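PDB 6FN6: fatty acid synthase 1, isoform A from Drosophila melanogaster, which probably carries out the dehydratase, enoylreductase and ketoreductase steps of fatty acid synthesis, this chain being the modifying region of the larger multifunctional enzyme. Local coordinates for residues L712-S717 / Q794-C799; E743-L748 / L755-I760; Y927-G932 / L938-W943; W943-G948 / R970-R975. All blocks are in the same frame, centred on the assembly; numbering follows the deposited sequence.

Contact 1 of 4, residues L712-S717 / Q794-C799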
loop_
_atom_site.group_PDB
_atom_site.type_symbol
_atom_site.label_atom_id
_atom_site.label_comp_id
_atom_site.label_asym_id
_atom_site.label_seq_id
_atom_site.Cartn_x
_atom_site.Cartn_y
_atom_site.Cartn_z
ATOM N N LEU A 712 -13.615 -1.768 -15.247
ATOM C CA LEU A 712 -13.590 -0.315 -15.136
ATOM C C LEU A 712 -12.423 0.238 -15.937
ATOM O O LEU A 712 -11.266 0.077 -15.547
ATOM C CB LEU A 712 -13.478 0.117 -13.671
ATOM C CG LEU A 712 -13.309 1.620 -13.419
ATOM C CD1 LEU A 712 -14.496 2.400 -13.960
ATOM C CD2 LEU A 712 -13.112 1.900 -11.937
ATOM N N ILE A 713 -12.736 0.874 -17.062
ATOM C CA ILE A 713 -11.723 1.482 -17.919
ATOM C C ILE A 713 -11.684 2.985 -17.680
ATOM O O ILE A 713 -12.567 3.715 -18.135
ATOM C CB ILE A 713 -11.983 1.202 -19.415
ATOM C CG1 ILE A 713 -12.358 -0.263 -19.655
ATOM C CG2 ILE A 713 -10.775 1.607 -20.245
ATOM C CD1 ILE A 713 -11.244 -1.239 -19.405
ATOM N N HIS A 714 -10.666 3.448 -16.967
ATOM C CA HIS A 714 -10.494 4.877 -16.746
ATOM C C HIS A 714 -10.005 5.553 -18.024
ATOM O O HIS A 714 -9.452 4.897 -18.909
ATOM C CB HIS A 714 -9.511 5.135 -15.604
ATOM C CG HIS A 714 -10.126 5.043 -14.242
ATOM N ND1 HIS A 714 -11.390 5.518 -13.963
ATOM C CD2 HIS A 714 -9.651 4.534 -13.081
ATOM C CE1 HIS A 714 -11.665 5.306 -12.689
ATOM N NE2 HIS A 714 -10.627 4.710 -12.131
ATOM N N ALA A 715 -10.233 6.860 -18.121
ATOM C CA ALA A 715 -9.830 7.637 -19.290
ATOM C C ALA A 715 -10.396 7.021 -20.561
ATOM O O ALA A 715 -9.658 6.713 -21.496
ATOM C CB ALA A 715 -8.311 7.725 -19.371
ATOM N N GLY A 716 -11.713 6.856 -20.590
ATOM C CA GLY A 716 -12.378 6.190 -21.693
ATOM C C GLY A 716 -12.050 6.749 -23.063
ATOM O O GLY A 716 -11.690 6.004 -23.974
ATOM N N SER A 717 -12.162 8.066 -23.210
ATOM C CA SER A 717 -11.964 8.706 -24.507
ATOM C C SER A 717 -10.503 9.061 -24.757
ATOM O O SER A 717 -10.198 10.037 -25.440
ATOM C CB SER A 717 -12.828 9.963 -24.609
ATOM O OG SER A 717 -12.222 11.059 -23.947
ATOM N N GLN A 794 -6.652 5.022 -5.110
ATOM C CA GLN A 794 -7.186 4.358 -3.928
ATOM C C GLN A 794 -8.700 4.197 -4.052
ATOM O O GLN A 794 -9.275 3.224 -3.557
ATOM C CB GLN A 794 -6.826 5.134 -2.657
ATOM C CG GLN A 794 -5.454 4.787 -2.085
ATOM C CD GLN A 794 -5.398 3.381 -1.494
ATOM O OE1 GLN A 794 -6.345 2.605 -1.619
ATOM N NE2 GLN A 794 -4.287 3.053 -0.844
ATOM N N ALA A 795 -9.342 5.155 -4.713
ATOM C CA ALA A 795 -10.777 5.081 -4.953
ATOM C C ALA A 795 -11.073 3.967 -5.949
ATOM O O ALA A 795 -12.095 3.287 -5.849
ATOM C CB ALA A 795 -11.303 6.412 -5.466
ATOM N N SER A 796 -10.167 3.782 -6.904
ATOM C CA SER A 796 -10.309 2.733 -7.907
ATOM C C SER A 796 -10.107 1.365 -7.268
ATOM O O SER A 796 -10.703 0.375 -7.691
ATOM C CB SER A 796 -9.307 2.933 -9.048
ATOM O OG SER A 796 -9.466 4.202 -9.662
ATOM N N ILE A 797 -9.252 1.317 -6.252
ATOM C CA ILE A 797 -9.019 0.094 -5.495
ATOM C C ILE A 797 -10.314 -0.336 -4.819
ATOM O O ILE A 797 -10.677 -1.513 -4.837
ATOM C CB ILE A 797 -7.882 0.293 -4.469
ATOM C CG1 ILE A 797 -6.530 0.394 -5.180
ATOM C CG2 ILE A 797 -7.874 -0.826 -3.427
ATOM C CD1 ILE A 797 -6.032 -0.908 -5.781
ATOM N N ARG A 798 -11.014 0.627 -4.229
ATOM C CA ARG A 798 -12.261 0.351 -3.530
ATOM C C ARG A 798 -13.339 -0.163 -4.485
ATOM O O ARG A 798 -14.347 -0.716 -4.047
ATOM C CB ARG A 798 -12.757 1.604 -2.803
ATOM C CG ARG A 798 -11.806 2.118 -1.730
ATOM C CD ARG A 798 -12.342 3.374 -1.061
ATOM N NE ARG A 798 -11.271 4.259 -0.598
ATOM C CZ ARG A 798 -11.017 5.473 -1.085
ATOM N NH1 ARG A 798 -11.757 5.993 -2.060
ATOM N NH2 ARG A 798 -10.017 6.183 -0.582
ATOM N N CYS A 799 -13.136 0.033 -5.786
ATOM C CA CYS A 799 -14.080 -0.461 -6.788
ATOM C C CYS A 799 -13.856 -1.934 -7.119
ATOM O O CYS A 799 -14.679 -2.561 -7.788
ATOM C CB CYS A 799 -13.981 0.364 -8.073
ATOM S SG CYS A 799 -14.650 2.031 -7.947
#
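H714 and S796 make the one hydrogen bond between 712-717 and 794-799. NE2 of H714 donates to OG of S796 over 2.8 Å, with the hydroxyl 12° out of the imidazole plane and an N-H...O angle of 147°. The serine CB follows at the same edge of the ring. Both ends of the imidazole are engaged, because ND1 is bonded to OG1 of T738, and this fixes the ring's rotation. The S796 hydroxyl is bonded in addition to the carbonyl O of K792, one turn back in its helix, and chi1 of -58°, which lays OG beside the backbone N, suits that double role. A phenylalanine in place of H714 would probably fill much of the ring's volume but leave both S796 OG and T738 OG1 without their imidazole mate.

Apolar packing adds one contact: CD2 of L712 meets CB of C799 at 4.2 Å, while CG of the same leucine lies over one face of the H714 ring. F768 meets that ring edge-to-face. Here the end of strand 710-713 and the turn after it face helix 791-797 in a Rossmann-type nucleotide-binding fold of the zinc-binding dehydrogenase family, G716 probably opening its glycine-rich turn.

Contact 2 of 4, residues E743-L748 / L755-I760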
loop_
_atom_site.group_PDB
_atom_site.type_symbol
_atom_site.label_atom_id
_atom_site.label_comp_id
_atom_site.label_asym_id
_atom_site.label_seq_id
_atom_site.Cartn_x
_atom_site.Cartn_y
_atom_site.Cartn_z
ATOM N N GLU A 743 -17.882 16.946 -23.682
ATOM C CA GLU A 743 -17.641 16.581 -25.075
ATOM C C GLU A 743 -17.073 15.168 -25.174
ATOM O O GLU A 743 -17.416 14.412 -26.083
ATOM C CB GLU A 743 -16.698 17.587 -25.744
ATOM C CG GLU A 743 -15.318 17.696 -25.107
ATOM C CD GLU A 743 -14.378 18.584 -25.906
ATOM O OE1 GLU A 743 -14.862 19.321 -26.792
ATOM O OE2 GLU A 743 -13.156 18.543 -25.650
ATOM N N LYS A 744 -16.208 14.816 -24.229
ATOM C CA LYS A 744 -15.611 13.486 -24.188
ATOM C C LYS A 744 -16.677 12.436 -23.878
ATOM O O LYS A 744 -16.634 11.323 -24.406
ATOM C CB LYS A 744 -14.483 13.451 -23.157
ATOM C CG LYS A 744 -13.245 14.207 -23.618
ATOM C CD LYS A 744 -12.326 14.577 -22.466
ATOM C CE LYS A 744 -11.087 15.312 -22.964
ATOM N NZ LYS A 744 -10.419 16.094 -21.886
ATOM N N ARG A 745 -17.624 12.797 -23.017
ATOM C CA ARG A 745 -18.766 11.938 -22.715
ATOM C C ARG A 745 -19.579 11.670 -23.978
ATOM O O ARG A 745 -19.887 10.524 -24.302
ATOM C CB ARG A 745 -19.653 12.581 -21.645
ATOM C CG ARG A 745 -20.890 11.775 -21.283
ATOM C CD ARG A 745 -21.810 12.563 -20.363
ATOM N NE ARG A 745 -22.873 11.723 -19.806
ATOM C CZ ARG A 745 -24.176 12.011 -19.852
ATOM N NH1 ARG A 745 -25.054 11.170 -19.326
ATOM N NH2 ARG A 745 -24.613 13.135 -20.418
ATOM N N GLU A 746 -19.923 12.742 -24.685
ATOM C CA GLU A 746 -20.732 12.646 -25.894
ATOM C C GLU A 746 -20.082 11.764 -26.958
ATOM O O GLU A 746 -20.759 10.988 -27.631
ATOM C CB GLU A 746 -20.977 14.043 -26.470
ATOM C CG GLU A 746 -21.980 14.881 -25.696
ATOM C CD GLU A 746 -22.101 16.290 -26.248
ATOM O OE1 GLU A 746 -21.099 16.805 -26.786
ATOM O OE2 GLU A 746 -23.187 16.892 -26.119
ATOM N N PHE A 747 -18.767 11.889 -27.106
ATOM C CA PHE A 747 -18.029 11.139 -28.118
ATOM C C PHE A 747 -18.114 9.627 -27.907
ATOM O O PHE A 747 -18.380 8.881 -28.849
ATOM C CB PHE A 747 -16.566 11.586 -28.133
ATOM C CG PHE A 747 -15.655 10.664 -28.890
ATOM C CD1 PHE A 747 -15.561 10.739 -30.267
ATOM C CD2 PHE A 747 -14.878 9.734 -28.221
ATOM C CE1 PHE A 747 -14.722 9.896 -30.965
ATOM C CE2 PHE A 747 -14.036 8.888 -28.914
ATOM C CZ PHE A 747 -13.955 8.971 -30.288
ATOM N N LEU A 748 -17.879 9.179 -26.676
ATOM C CA LEU A 748 -17.928 7.753 -26.353
ATOM C C LEU A 748 -19.310 7.158 -26.590
ATOM O O LEU A 748 -19.447 6.122 -27.240
ATOM C CB LEU A 748 -17.528 7.519 -24.895
ATOM C CG LEU A 748 -16.046 7.450 -24.535
ATOM C CD1 LEU A 748 -15.897 7.313 -23.032
ATOM C CD2 LEU A 748 -15.365 6.286 -25.238
ATOM N N LEU A 755 -22.874 1.067 -24.845
ATOM C CA LEU A 755 -22.298 1.746 -23.690
ATOM C C LEU A 755 -23.378 2.499 -22.916
ATOM O O LEU A 755 -24.013 3.405 -23.454
ATOM C CB LEU A 755 -21.183 2.693 -24.126
ATOM C CG LEU A 755 -20.071 2.960 -23.108
ATOM C CD1 LEU A 755 -19.400 1.668 -22.642
ATOM C CD2 LEU A 755 -19.035 3.912 -23.693
ATOM N N GLN A 756 -23.593 2.120 -21.662
ATOM C CA GLN A 756 -24.663 2.712 -20.866
ATOM C C GLN A 756 -24.243 4.042 -20.240
ATOM O O GLN A 756 -23.167 4.137 -19.651
ATOM C CB GLN A 756 -25.101 1.740 -19.767
ATOM C CG GLN A 756 -25.541 0.375 -20.275
ATOM C CD GLN A 756 -26.833 0.437 -21.064
ATOM O OE1 GLN A 756 -27.723 1.230 -20.757
ATOM N NE2 GLN A 756 -26.941 -0.399 -22.091
ATOM N N GLU A 757 -25.087 5.064 -20.366
ATOM C CA GLU A 757 -24.822 6.358 -19.737
ATOM C C GLU A 757 -24.630 6.177 -18.233
ATOM O O GLU A 757 -23.836 6.878 -17.605
ATOM C CB GLU A 757 -25.965 7.344 -19.995
ATOM C CG GLU A 757 -26.162 7.715 -21.450
ATOM C CD GLU A 757 -27.384 8.586 -21.664
ATOM O OE1 GLU A 757 -28.031 8.961 -20.662
ATOM O OE2 GLU A 757 -27.713 8.875 -22.834
ATOM N N ARG A 758 -25.372 5.226 -17.669
ATOM C CA ARG A 758 -25.260 4.869 -16.258
ATOM C C ARG A 758 -23.834 4.479 -15.886
ATOM O O ARG A 758 -23.436 4.578 -14.725
ATOM C CB ARG A 758 -26.209 3.712 -15.933
ATOM C CG ARG A 758 -27.685 4.053 -16.040
ATOM C CD ARG A 758 -28.553 2.818 -15.837
ATOM N NE ARG A 758 -28.368 2.201 -14.525
ATOM C CZ ARG A 758 -29.015 2.562 -13.421
ATOM N NH1 ARG A 758 -29.898 3.551 -13.449
ATOM N NH2 ARG A 758 -28.775 1.930 -12.280
ATOM N N ASN A 759 -23.074 4.026 -16.878
ATOM C CA ASN A 759 -21.746 3.477 -16.646
ATOM C C ASN A 759 -20.610 4.457 -16.950
ATOM O O ASN A 759 -19.447 4.061 -16.955
ATOM C CB ASN A 759 -21.570 2.207 -17.481
ATOM C CG ASN A 759 -22.384 1.041 -16.946
ATOM O OD1 ASN A 759 -23.198 1.205 -16.038
ATOM N ND2 ASN A 759 -22.177 -0.140 -17.516
ATOM N N ILE A 760 -20.937 5.723 -17.202
ATOM C CA ILE A 760 -19.909 6.732 -17.464
ATOM C C ILE A 760 -19.785 7.692 -16.288
ATOM O O ILE A 760 -20.669 8.514 -16.048
ATOM C CB ILE A 760 -20.203 7.512 -18.761
ATOM C CG1 ILE A 760 -20.335 6.546 -19.942
ATOM C CG2 ILE A 760 -19.107 8.548 -19.017
ATOM C CD1 ILE A 760 -20.651 7.218 -21.270
#
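R745 reaches across from helix 742-751 to the loop 755-760, and its side chain can be followed outward. From CB the chain leaves the helix with CG on the far side from the backbone N (chi1 179°), which sets CG 4.3 Å from CG2 of I760. The aliphatic part then runs on extended, so the guanidinium arrives beside E757 on the exposed side of the contact. There NH1 stands 4.0 Å from CB of E757 and 3.9 Å from its OE1, a long salt bridge. The two side chains cross at about a right angle, with guanidinium and carboxylate planes 62° apart, so the ion pair is not the flat, two-pronged kind.

Deeper in, one turn along the helix, CB of L748 packs on CD2 of L755 at 4.1 Å.

Both L748 and I760 rest on V739 of strand 734-739, next to last in the parallel sheet, and L748 also touches I725 of helix 719-731. The loop thus folds back under helix 742-751 on its way into 760-762, an edge strand of that sheet.

Contact 3 of 4, residues Y927-G932 / L938-W943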
loop_
_atom_site.group_PDB
_atom_site.type_symbol
_atom_site.label_atom_id
_atom_site.label_comp_id
_atom_site.label_asym_id
_atom_site.label_seq_id
_atom_site.Cartn_x
_atom_site.Cartn_y
_atom_site.Cartn_z
ATOM N N TYR A 927 41.021 8.201 -35.635
ATOM C CA TYR A 927 41.155 9.624 -35.355
ATOM C C TYR A 927 42.276 9.863 -34.359
ATOM O O TYR A 927 42.220 9.428 -33.204
ATOM C CB TYR A 927 39.828 10.192 -34.858
ATOM C CG TYR A 927 38.768 10.100 -35.926
ATOM C CD1 TYR A 927 38.640 11.092 -36.887
ATOM C CD2 TYR A 927 37.925 8.998 -36.002
ATOM C CE1 TYR A 927 37.686 11.004 -37.880
ATOM C CE2 TYR A 927 36.969 8.898 -36.989
ATOM C CZ TYR A 927 36.852 9.900 -37.930
ATOM O OH TYR A 927 35.895 9.788 -38.916
ATOM N N ILE A 928 43.306 10.550 -34.840
ATOM C CA ILE A 928 44.505 10.811 -34.067
ATOM C C ILE A 928 44.359 12.134 -33.341
ATOM O O ILE A 928 44.057 13.153 -33.955
ATOM C CB ILE A 928 45.749 10.818 -34.971
ATOM C CG1 ILE A 928 45.866 9.496 -35.731
ATOM C CG2 ILE A 928 47.011 11.067 -34.150
ATOM C CD1 ILE A 928 46.826 9.558 -36.900
ATOM N N LEU A 929 44.563 12.108 -32.030
ATOM C CA LEU A 929 44.556 13.326 -31.232
ATOM C C LEU A 929 45.923 13.533 -30.594
ATOM O O LEU A 929 46.271 12.859 -29.623
ATOM C CB LEU A 929 43.467 13.271 -30.158
ATOM C CG LEU A 929 42.023 13.367 -30.664
ATOM C CD1 LEU A 929 41.523 12.034 -31.193
ATOM C CD2 LEU A 929 41.110 13.877 -29.567
ATOM N N VAL A 930 46.698 14.459 -31.151
ATOM C CA VAL A 930 48.014 14.769 -30.612
ATOM C C VAL A 930 47.826 15.529 -29.312
ATOM O O VAL A 930 47.181 16.575 -29.286
ATOM C CB VAL A 930 48.863 15.575 -31.611
ATOM C CG1 VAL A 930 50.264 15.806 -31.062
ATOM C CG2 VAL A 930 48.935 14.860 -32.951
ATOM N N GLY A 931 48.418 15.011 -28.240
ATOM C CA GLY A 931 48.154 15.519 -26.906
ATOM C C GLY A 931 46.747 15.150 -26.480
ATOM O O GLY A 931 46.034 15.939 -25.859
ATOM N N GLY A 932 46.352 13.926 -26.809
ATOM C CA GLY A 932 44.978 13.503 -26.632
ATOM C C GLY A 932 44.562 13.171 -25.211
ATOM O O GLY A 932 43.368 13.067 -24.936
ATOM N N LEU A 938 40.727 14.642 -23.862
ATOM C CA LEU A 938 39.811 13.623 -23.361
ATOM C C LEU A 938 38.363 13.938 -23.724
ATOM O O LEU A 938 37.630 13.071 -24.196
ATOM C CB LEU A 938 39.957 13.481 -21.846
ATOM C CG LEU A 938 41.312 12.946 -21.378
ATOM C CD1 LEU A 938 41.426 13.026 -19.868
ATOM C CD2 LEU A 938 41.529 11.516 -21.855
ATOM N N GLU A 939 37.954 15.182 -23.515
ATOM C CA GLU A 939 36.577 15.569 -23.779
ATOM C C GLU A 939 36.305 15.630 -25.282
ATOM O O GLU A 939 35.182 15.399 -25.727
ATOM C CB GLU A 939 36.270 16.909 -23.114
ATOM C CG GLU A 939 36.441 16.893 -21.595
ATOM C CD GLU A 939 35.693 15.748 -20.924
ATOM O OE1 GLU A 939 36.302 15.043 -20.088
ATOM O OE2 GLU A 939 34.495 15.557 -21.224
ATOM N N LEU A 940 37.333 15.933 -26.066
ATOM C CA LEU A 940 37.205 15.913 -27.517
ATOM C C LEU A 940 36.997 14.478 -27.994
ATOM O O LEU A 940 36.124 14.205 -28.818
ATOM C CB LEU A 940 38.441 16.527 -28.176
ATOM C CG LEU A 940 38.554 16.403 -29.701
ATOM C CD1 LEU A 940 37.318 16.947 -30.395
ATOM C CD2 LEU A 940 39.798 17.127 -30.206
ATOM N N THR A 941 37.810 13.567 -27.474
ATOM C CA THR A 941 37.697 12.153 -27.804
ATOM C C THR A 941 36.294 11.631 -27.507
ATOM O O THR A 941 35.686 10.952 -28.332
ATOM C CB THR A 941 38.726 11.315 -27.024
ATOM O OG1 THR A 941 40.047 11.775 -27.327
ATOM C CG2 THR A 941 38.612 9.840 -27.381
ATOM N N ASN A 942 35.797 11.941 -26.314
ATOM C CA ASN A 942 34.469 11.509 -25.898
ATOM C C ASN A 942 33.413 11.963 -26.903
ATOM O O ASN A 942 32.554 11.184 -27.320
ATOM C CB ASN A 942 34.142 12.055 -24.510
ATOM C CG ASN A 942 32.945 11.372 -23.883
ATOM O OD1 ASN A 942 32.854 10.144 -23.870
ATOM N ND2 ASN A 942 32.012 12.165 -23.372
ATOM N N TRP A 943 33.487 13.230 -27.291
ATOM C CA TRP A 943 32.545 13.802 -28.244
ATOM C C TRP A 943 32.585 13.052 -29.572
ATOM O O TRP A 943 31.544 12.776 -30.169
ATOM C CB TRP A 943 32.860 15.280 -28.462
ATOM C CG TRP A 943 31.866 16.010 -29.308
ATOM C CD1 TRP A 943 30.753 16.666 -28.880
ATOM C CD2 TRP A 943 31.901 16.164 -30.732
ATOM N NE1 TRP A 943 30.091 17.224 -29.947
ATOM C CE2 TRP A 943 30.774 16.928 -31.096
ATOM C CE3 TRP A 943 32.774 15.731 -31.733
ATOM C CZ2 TRP A 943 30.498 17.268 -32.417
ATOM C CZ3 TRP A 943 32.497 16.069 -33.044
ATOM C CH2 TRP A 943 31.371 16.830 -33.375
#
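L929, late in strand 926-930, is the first residue of 927-932 to meet the helix, and its CD2 does most of the touching. With chi1 at -70° the leucine's CG sits beside its own backbone N, and CD2 lies 3.6 Å from CD2 of L940 and a similar distance from that residue's CG. The same methyl is 3.3 Å from OG1 of T941, whose polar partner is the carbonyl O of G937, one turn back in the helix. Replacing L929 by an alanine would probably open a gap against L940 and take away the methyl lying against the T941 hydroxyl.

The strand then gives way to a type II turn, L929 to G932, in which G931 has the positive phi (70°) that favours glycine. At G932 a side chain would run into the carbonyl O of L929. The carbonyl O of G932 itself points to the start of 938-943, lying 3.9 Å from CD2 of L938; its 3.3 Å approach to N of L938 is too poorly angled for a hydrogen bond.

No hydrogen bond, then, ties these two segments. They are held by buried apolar packing, the one hydroxyl in it being satisfied within its own helix, behind what is probably the glycine-rich nucleotide-binding turn of the ketoreductase domain.

Contact 4 of 4, residues W943-G948 / R970-R975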
loop_
_atom_site.group_PDB
_atom_site.type_symbol
_atom_site.label_atom_id
_atom_site.label_comp_id
_atom_site.label_asym_id
_atom_site.label_seq_id
_atom_site.Cartn_x
_atom_site.Cartn_y
_atom_site.Cartn_z
ATOM N N TRP A 943 33.487 13.230 -27.291
ATOM C CA TRP A 943 32.545 13.802 -28.244
ATOM C C TRP A 943 32.585 13.052 -29.572
ATOM O O TRP A 943 31.544 12.776 -30.169
ATOM C CB TRP A 943 32.860 15.280 -28.462
ATOM C CG TRP A 943 31.866 16.010 -29.308
ATOM C CD1 TRP A 943 30.753 16.666 -28.880
ATOM C CD2 TRP A 943 31.901 16.164 -30.732
ATOM N NE1 TRP A 943 30.091 17.224 -29.947
ATOM C CE2 TRP A 943 30.774 16.928 -31.096
ATOM C CE3 TRP A 943 32.774 15.731 -31.733
ATOM C CZ2 TRP A 943 30.498 17.268 -32.417
ATOM C CZ3 TRP A 943 32.497 16.069 -33.044
ATOM C CH2 TRP A 943 31.371 16.830 -33.375
ATOM N N LEU A 944 33.789 12.715 -30.025
ATOM C CA LEU A 944 33.959 11.993 -31.281
ATOM C C LEU A 944 33.311 10.616 -31.178
ATOM O O LEU A 944 32.735 10.111 -32.139
ATOM C CB LEU A 944 35.445 11.860 -31.633
ATOM C CG LEU A 944 36.203 13.162 -31.921
ATOM C CD1 LEU A 944 37.712 12.925 -31.903
ATOM C CD2 LEU A 944 35.780 13.758 -33.258
ATOM N N VAL A 945 33.406 10.017 -29.996
ATOM C CA VAL A 945 32.849 8.693 -29.762
ATOM C C VAL A 945 31.326 8.755 -29.837
ATOM O O VAL A 945 30.690 7.867 -30.403
ATOM C CB VAL A 945 33.327 8.132 -28.409
ATOM C CG1 VAL A 945 32.538 6.883 -28.017
ATOM C CG2 VAL A 945 34.808 7.821 -28.467
ATOM N N THR A 946 30.747 9.801 -29.260
ATOM C CA THR A 946 29.303 9.979 -29.293
ATOM C C THR A 946 28.832 10.314 -30.704
ATOM O O THR A 946 27.653 10.154 -31.021
ATOM C CB THR A 946 28.833 11.098 -28.334
ATOM O OG1 THR A 946 29.395 12.351 -28.736
ATOM C CG2 THR A 946 29.252 10.799 -26.907
ATOM N N ARG A 947 29.747 10.795 -31.544
ATOM C CA ARG A 947 29.417 11.098 -32.932
ATOM C C ARG A 947 29.730 9.925 -33.859
ATOM O O ARG A 947 29.582 10.031 -35.076
ATOM C CB ARG A 947 30.163 12.349 -33.398
ATOM C CG ARG A 947 29.566 13.669 -32.912
ATOM C CD ARG A 947 28.265 13.988 -33.630
ATOM N NE ARG A 947 27.613 15.181 -33.092
ATOM C CZ ARG A 947 27.576 16.368 -33.691
ATOM N NH1 ARG A 947 28.143 16.557 -34.877
ATOM N NH2 ARG A 947 26.951 17.377 -33.103
ATOM N N GLY A 948 30.147 8.801 -33.284
ATOM C CA GLY A 948 30.327 7.581 -34.052
ATOM C C GLY A 948 31.750 7.086 -34.240
ATOM O O GLY A 948 31.962 6.052 -34.870
ATOM N N ARG A 970 38.550 3.286 -20.102
ATOM C CA ARG A 970 37.760 2.118 -19.734
ATOM C C ARG A 970 36.335 2.255 -20.265
ATOM O O ARG A 970 35.774 1.312 -20.821
ATOM C CB ARG A 970 37.742 1.925 -18.215
ATOM C CG ARG A 970 37.034 0.650 -17.783
ATOM C CD ARG A 970 37.114 0.413 -16.285
ATOM N NE ARG A 970 36.359 1.404 -15.523
ATOM C CZ ARG A 970 35.035 1.406 -15.400
ATOM N NH1 ARG A 970 34.305 0.484 -16.012
ATOM N NH2 ARG A 970 34.437 2.345 -14.680
ATOM N N ARG A 971 35.757 3.440 -20.095
ATOM C CA ARG A 971 34.399 3.695 -20.551
ATOM C C ARG A 971 34.289 3.599 -22.073
ATOM O O ARG A 971 33.314 3.056 -22.596
ATOM C CB ARG A 971 33.933 5.072 -20.074
ATOM C CG ARG A 971 33.691 5.155 -18.574
ATOM C CD ARG A 971 33.217 6.539 -18.157
ATOM N NE ARG A 971 32.737 6.563 -16.777
ATOM C CZ ARG A 971 32.606 7.665 -16.045
ATOM N NH1 ARG A 971 32.919 8.850 -16.551
ATOM N NH2 ARG A 971 32.161 7.584 -14.798
ATOM N N TRP A 972 35.296 4.104 -22.784
ATOM C CA TRP A 972 35.291 4.056 -24.244
ATOM C C TRP A 972 35.466 2.624 -24.735
ATOM O O TRP A 972 34.843 2.211 -25.713
ATOM C CB TRP A 972 36.391 4.947 -24.822
ATOM C CG TRP A 972 36.194 6.406 -24.546
ATOM C CD1 TRP A 972 35.008 7.065 -24.410
ATOM C CD2 TRP A 972 37.220 7.386 -24.358
ATOM N NE1 TRP A 972 35.231 8.394 -24.153
ATOM C CE2 TRP A 972 36.582 8.617 -24.115
ATOM C CE3 TRP A 972 38.616 7.341 -24.373
ATOM C CZ2 TRP A 972 37.293 9.793 -23.889
ATOM C CZ3 TRP A 972 39.318 8.507 -24.150
ATOM C CH2 TRP A 972 38.656 9.716 -23.911
ATOM N N GLN A 973 36.322 1.869 -24.056
ATOM C CA GLN A 973 36.595 0.495 -24.452
ATOM C C GLN A 973 35.384 -0.387 -24.180
ATOM O O GLN A 973 35.087 -1.306 -24.946
ATOM C CB GLN A 973 37.826 -0.039 -23.719
ATOM C CG GLN A 973 39.133 0.517 -24.259
ATOM C CD GLN A 973 40.343 0.033 -23.490
ATOM O OE1 GLN A 973 40.277 -0.188 -22.281
ATOM N NE2 GLN A 973 41.461 -0.133 -24.189
ATOM N N GLU A 974 34.683 -0.100 -23.088
ATOM C CA GLU A 974 33.468 -0.830 -22.750
ATOM C C GLU A 974 32.387 -0.545 -23.786
ATOM O O GLU A 974 31.600 -1.424 -24.130
ATOM C CB GLU A 974 32.984 -0.458 -21.348
ATOM C CG GLU A 974 33.820 -1.068 -20.231
ATOM C CD GLU A 974 33.353 -0.651 -18.851
ATOM O OE1 GLU A 974 32.458 0.217 -18.760
ATOM O OE2 GLU A 974 33.888 -1.187 -17.858
ATOM N N ARG A 975 32.361 0.685 -24.292
ATOM C CA ARG A 975 31.412 1.056 -25.338
ATOM C C ARG A 975 31.862 0.518 -26.698
ATOM O O ARG A 975 31.228 0.780 -27.718
ATOM C CB ARG A 975 31.245 2.580 -25.396
ATOM C CG ARG A 975 30.327 3.145 -24.314
ATOM C CD ARG A 975 29.970 4.613 -24.548
ATOM N NE ARG A 975 30.984 5.524 -24.022
ATOM C CZ ARG A 975 30.959 6.846 -24.166
ATOM N NH1 ARG A 975 29.970 7.432 -24.828
ATOM N NH2 ARG A 975 31.929 7.587 -23.645
#
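Two neighbouring helices of the ketoreductase domain's Rossmann-type fold, 935-946 and 963-974, meet here near their C-terminal ends, with V945 set against W972 and R975. The valine's two methyls divide the work. CG2 lies over one face of the W972 indole, toward its rim, 4.1 Å from CD1. CG1, placed opposite the backbone N by chi1 of 168°, covers the centre of one face of the R975 guanidinium, with NH1 4.1 Å off. T946 approaches the same guanidinium at its edge, where its CG2 is 4.0 Å from NH1.

What aims these two flat groups is N942, one turn earlier in the first helix: its OD1 accepts from both NE1 of W972 and NH2 of R975. A bend at chi3 (-85°) turns the arginine's tip back, and NH2 comes to lie at the indole edge. V945 CG1 thus packs on the flat face of the charged guanidinium, while NH2 at its edge bonds to N942.

The first helix ends in a Schellman motif closed by G948, whose N bonds to the O of V945 at 3.1 Å. T946 OG1 bonds back to the carbonyl O of W943 at 2.6 Å.

Beneath the pair, W972 rests on V979 of strand 978-982, and V945 touches V977 just before that strand, while on its other flank helix 935-946 presents W943 to helix 1144-1154.

Overall arrangement
The four contacts fall into two pairs in two Rossmann-type domains. Contacts 1 and 2, centres 15 Å apart, share the Rossmann-type fold of the enoylreductase, a zinc-binding dehydrogenase family member, and its parallel sheet; contact 2 is nested in the loop that contact 1 closes, and they meet where S717 touches K744 and L748. Contacts 3 and 4 follow later in the chain, within the ketoreductase domain, with centres 11 Å apart; both use helix 935-946, W943 belongs to both, and N942 joins them. Between the pairs, contacts 1 and 3 have centres about 55 Å apart on opposite sides of the chain's centre. One polypeptide thus carries two separate, probably nucleotide-binding, modules for its two reduction steps.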